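Local coordinates for lipoprotein (Clostridioides difficile, PDB 7RAG), which binds the CwlD amidase and allosterically activates it during spore formation, and is a lipoprotein with a LolA-like fold, at residues G102-N107 and K148-M153. Residues are numbered along the deposited sequence; the frame is centred on the assembly and turned at random.
Sequences GDFIKN and KNPEKM
Gly102 and Met153 bring the irregular segment 102-107 and the strand-bearing segment 148-153 together, their CA atoms 6.9 Å apart; Phe104 and Pro150 follow with CA atoms at 8.4 Å. No hydrogen bond joins the segments; the contact is van der Waals packing, partly of the Met153 side chain against the backbone of Gly102 and Asp103. The ring of Phe104 receives Pro150 over one face in a CH-pi contact displaced toward the rim. CG of Pro150 sits 3.9 Å from the Phe104 ring centroid, 19° off the normal. In selenomethionine Met153 an extended first torsion (chi1 -172°) sends the chain away from its own N, and the bend at chi3 carries CE to 3.6 Å from Asp103 O. Its SE lies 3.8 Å from Gly102 N. Tyr168 of strand 162-173 hydrogen-bonds Gly102 O, and Tyr25 of a second copy of this protein meets the Phe104 ring, the planes at about 35°. Between Pro150 and Met153 lies a classic beta bulge, Glu151 and Lys152 being opposite Tyr142 of strand 138-144. The arrangement is that of a connecting loop packed on an antiparallel sheet, here the one in which strand 150-156 lies between 138-144 and 162-173, in a LolA-family protein.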
ATOM      1  N   GLY A 102       0.239  15.068 -18.051  1.00 62.51           N
ATOM      2  CA  GLY A 102      -0.410  14.056 -18.864  1.00 55.16           C
ATOM      3  C   GLY A 102      -1.740  13.578 -18.309  1.00 57.75           C
ATOM      4  O   GLY A 102      -2.522  12.958 -19.043  1.00 58.16           O
ATOM      5  N   ASP A 103      -2.019  13.848 -17.034  1.00 60.56           N
ATOM      6  CA  ASP A 103      -3.299  13.496 -16.432  1.00 60.52           C
ATOM      7  C   ASP A 103      -4.357  14.489 -16.889  1.00 55.02           C
ATOM      8  O   ASP A 103      -4.271  15.674 -16.581  1.00 69.01           O
ATOM      9  CB  ASP A 103      -3.174  13.492 -14.911  1.00 60.48           C
ATOM     10  CG  ASP A 103      -4.483  13.215 -14.208  1.00 65.05           C
ATOM     11  OD1 ASP A 103      -5.446  12.738 -14.854  1.00 64.27           O
ATOM     12  OD2 ASP A 103      -4.547  13.494 -12.980  1.00 73.65           O
ATOM     13  N   PHE A 104      -5.352  14.010 -17.612  1.00 64.84           N
ATOM     14  CA  PHE A 104      -6.375  14.877 -18.179  1.00 65.03           C
ATOM     15  C   PHE A 104      -7.783  14.568 -17.709  1.00 70.16           C
ATOM     16  O   PHE A 104      -8.596  15.492 -17.650  1.00 80.97           O
ATOM     17  CB  PHE A 104      -6.356  14.814 -19.713  1.00 61.59           C
ATOM     18  CG  PHE A 104      -6.570  13.444 -20.255  1.00 58.13           C
ATOM     19  CD1 PHE A 104      -7.836  13.025 -20.626  1.00 57.86           C
ATOM     20  CD2 PHE A 104      -5.506  12.568 -20.380  1.00 59.70           C
ATOM     21  CE1 PHE A 104      -8.047  11.766 -21.120  1.00 58.53           C
ATOM     22  CE2 PHE A 104      -5.703  11.290 -20.880  1.00 59.86           C
ATOM     23  CZ  PHE A 104      -6.984  10.887 -21.248  1.00 61.95           C
ATOM     24  N   ILE A 105      -8.112  13.313 -17.388  1.00 65.81           N
ATOM     25  CA  ILE A 105      -9.432  13.052 -16.827  1.00 72.82           C
ATOM     26  C   ILE A 105      -9.542  13.772 -15.499  1.00 76.93           C
ATOM     27  O   ILE A 105      -8.573  13.839 -14.726  1.00 84.16           O
ATOM     28  CB  ILE A 105      -9.715  11.555 -16.615  1.00 73.19           C
ATOM     29  CG1 ILE A 105      -9.294  10.700 -17.808  1.00 69.04           C
ATOM     30  CG2 ILE A 105     -11.208  11.354 -16.324  1.00 70.46           C
ATOM     31  CD1 ILE A 105      -9.634   9.220 -17.611  1.00 66.57           C
ATOM     32  N   LYS A 106     -10.728  14.289 -15.214  1.00 78.77           N
ATOM     33  CA  LYS A 106     -11.132  14.881 -13.944  1.00 88.35           C
ATOM     34  C   LYS A 106     -10.612  16.302 -13.760  1.00 87.39           C
ATOM     35  O   LYS A 106     -10.993  16.948 -12.783  1.00 98.94           O
ATOM     36  CB  LYS A 106     -10.719  14.040 -12.715  1.00 87.46           C
ATOM     37  CG  LYS A 106     -11.590  12.793 -12.445  1.00 87.69           C
ATOM     38  CD  LYS A 106     -11.167  12.088 -11.152  1.00 84.81           C
ATOM     39  CE  LYS A 106     -10.262  12.973 -10.296  1.00 82.14           C
ATOM     40  NZ  LYS A 106      -9.980  12.353  -8.978  1.00 92.25           N
ATOM     41  N   ASN A 107      -9.778  16.828 -14.653  1.00 84.26           N
ATOM     42  CA  ASN A 107      -9.615  18.273 -14.741  1.00 84.06           C
ATOM     43  C   ASN A 107     -10.264  18.848 -15.983  1.00 88.51           C
ATOM     44  O   ASN A 107     -10.883  19.917 -15.916  1.00 91.29           O
ATOM     45  CB  ASN A 107      -8.140  18.681 -14.717  1.00 78.82           C
ATOM     46  CG  ASN A 107      -7.951  20.190 -14.920  1.00 78.91           C
ATOM     47  OD1 ASN A 107      -7.248  20.630 -15.840  1.00 78.15           O
ATOM     48  ND2 ASN A 107      -8.598  20.985 -14.070  1.00 70.00           N
ATOM     49  N   LYS A 148     -12.326  12.202 -30.156  1.00 63.22           N
ATOM     50  CA  LYS A 148     -12.367  12.735 -28.789  1.00 62.86           C
ATOM     51  C   LYS A 148     -11.253  12.166 -27.920  1.00 61.56           C
ATOM     52  O   LYS A 148     -11.346  12.204 -26.693  1.00 61.47           O
ATOM     53  CB  LYS A 148     -13.725  12.493 -28.110  1.00 65.87           C
ATOM     54  CG  LYS A 148     -14.928  12.535 -29.059  1.00 68.26           C
ATOM     55  CD  LYS A 148     -15.489  13.928 -29.203  1.00 66.55           C
ATOM     56  CE  LYS A 148     -16.005  14.171 -30.599  1.00 67.47           C
ATOM     57  NZ  LYS A 148     -16.751  13.024 -31.164  1.00 71.45           N
ATOM     58  N   ASN A 149     -10.202  11.594 -28.542  1.00 60.75           N
ATOM     59  CA  ASN A 149      -9.043  11.206 -27.759  1.00 59.55           C
ATOM     60  C   ASN A 149      -8.089  12.390 -27.658  1.00 62.69           C
ATOM     61  O   ASN A 149      -7.987  13.190 -28.593  1.00 60.14           O
ATOM     62  CB  ASN A 149      -8.313  10.024 -28.406  1.00 59.45           C
ATOM     63  CG  ASN A 149      -9.151   8.731 -28.445  1.00 61.05           C
ATOM     64  OD1 ASN A 149      -9.835   8.376 -27.482  1.00 61.31           O
ATOM     65  ND2 ASN A 149      -9.076   8.022 -29.562  1.00 61.40           N
ATOM     66  N   PRO A 150      -7.377  12.547 -26.547  1.00 60.09           N
ATOM     67  CA  PRO A 150      -6.399  13.639 -26.459  1.00 59.91           C
ATOM     68  C   PRO A 150      -5.230  13.391 -27.401  1.00 56.08           C
ATOM     69  O   PRO A 150      -4.742  12.266 -27.525  1.00 55.86           O
ATOM     70  CB  PRO A 150      -5.955  13.600 -24.992  1.00 55.93           C
ATOM     71  CG  PRO A 150      -6.121  12.174 -24.600  1.00 57.38           C
ATOM     72  CD  PRO A 150      -7.327  11.659 -25.373  1.00 57.63           C
ATOM     73  N   GLU A 151      -4.784  14.450 -28.076  1.00 56.05           N
ATOM     74  CA  GLU A 151      -3.618  14.354 -28.950  1.00 55.75           C
ATOM     75  C   GLU A 151      -2.373  14.946 -28.308  1.00 58.36           C
ATOM     76  O   GLU A 151      -1.303  14.330 -28.339  1.00 54.17           O
ATOM     77  CB  GLU A 151      -3.888  15.048 -30.288  1.00 56.80           C
ATOM     78  CG  GLU A 151      -5.072  14.471 -31.050  1.00 67.53           C
ATOM     79  CD  GLU A 151      -4.865  14.429 -32.568  1.00 75.37           C
ATOM     80  OE1 GLU A 151      -4.251  15.369 -33.120  1.00 81.71           O
ATOM     81  OE2 GLU A 151      -5.310  13.448 -33.210  1.00 69.60           O
ATOM     82  N   LYS A 152      -2.497  16.127 -27.705  1.00 59.35           N
ATOM     83  CA  LYS A 152      -1.340  16.850 -27.212  1.00 54.70           C
ATOM     84  C   LYS A 152      -1.715  17.639 -25.969  1.00 57.48           C
ATOM     85  O   LYS A 152      -2.858  18.081 -25.808  1.00 56.59           O
ATOM     86  CB  LYS A 152      -0.787  17.792 -28.282  1.00 54.72           C
ATOM     87  CG  LYS A 152       0.551  18.374 -27.938  1.00 57.59           C
ATOM     88  CD  LYS A 152       1.177  19.092 -29.123  1.00 60.18           C
ATOM     89  CE  LYS A 152       0.463  20.401 -29.440  1.00 63.05           C
ATOM     90  NZ  LYS A 152       1.290  21.259 -30.346  1.00 72.56           N
HETATM   91  N   MSE A 153      -0.732  17.825 -25.097  1.00 57.90           N
HETATM   92  CA  MSE A 153      -0.919  18.686 -23.953  1.00 54.29           C
HETATM   93  C   MSE A 153       0.312  19.525 -23.705  1.00 56.06           C
HETATM   94  O   MSE A 153       1.420  19.017 -23.804  1.00 58.41           O
HETATM   95  CB  MSE A 153      -1.248  17.878 -22.715  1.00 54.43           C
HETATM   96  CG  MSE A 153      -1.636  18.800 -21.580  1.00 68.06           C
HETATM   97 SE   MSE A 153      -1.406  18.059 -19.794  1.00 95.53          SE
HETATM   98  CE  MSE A 153      -3.129  17.078 -19.660  1.00 56.40           C
TER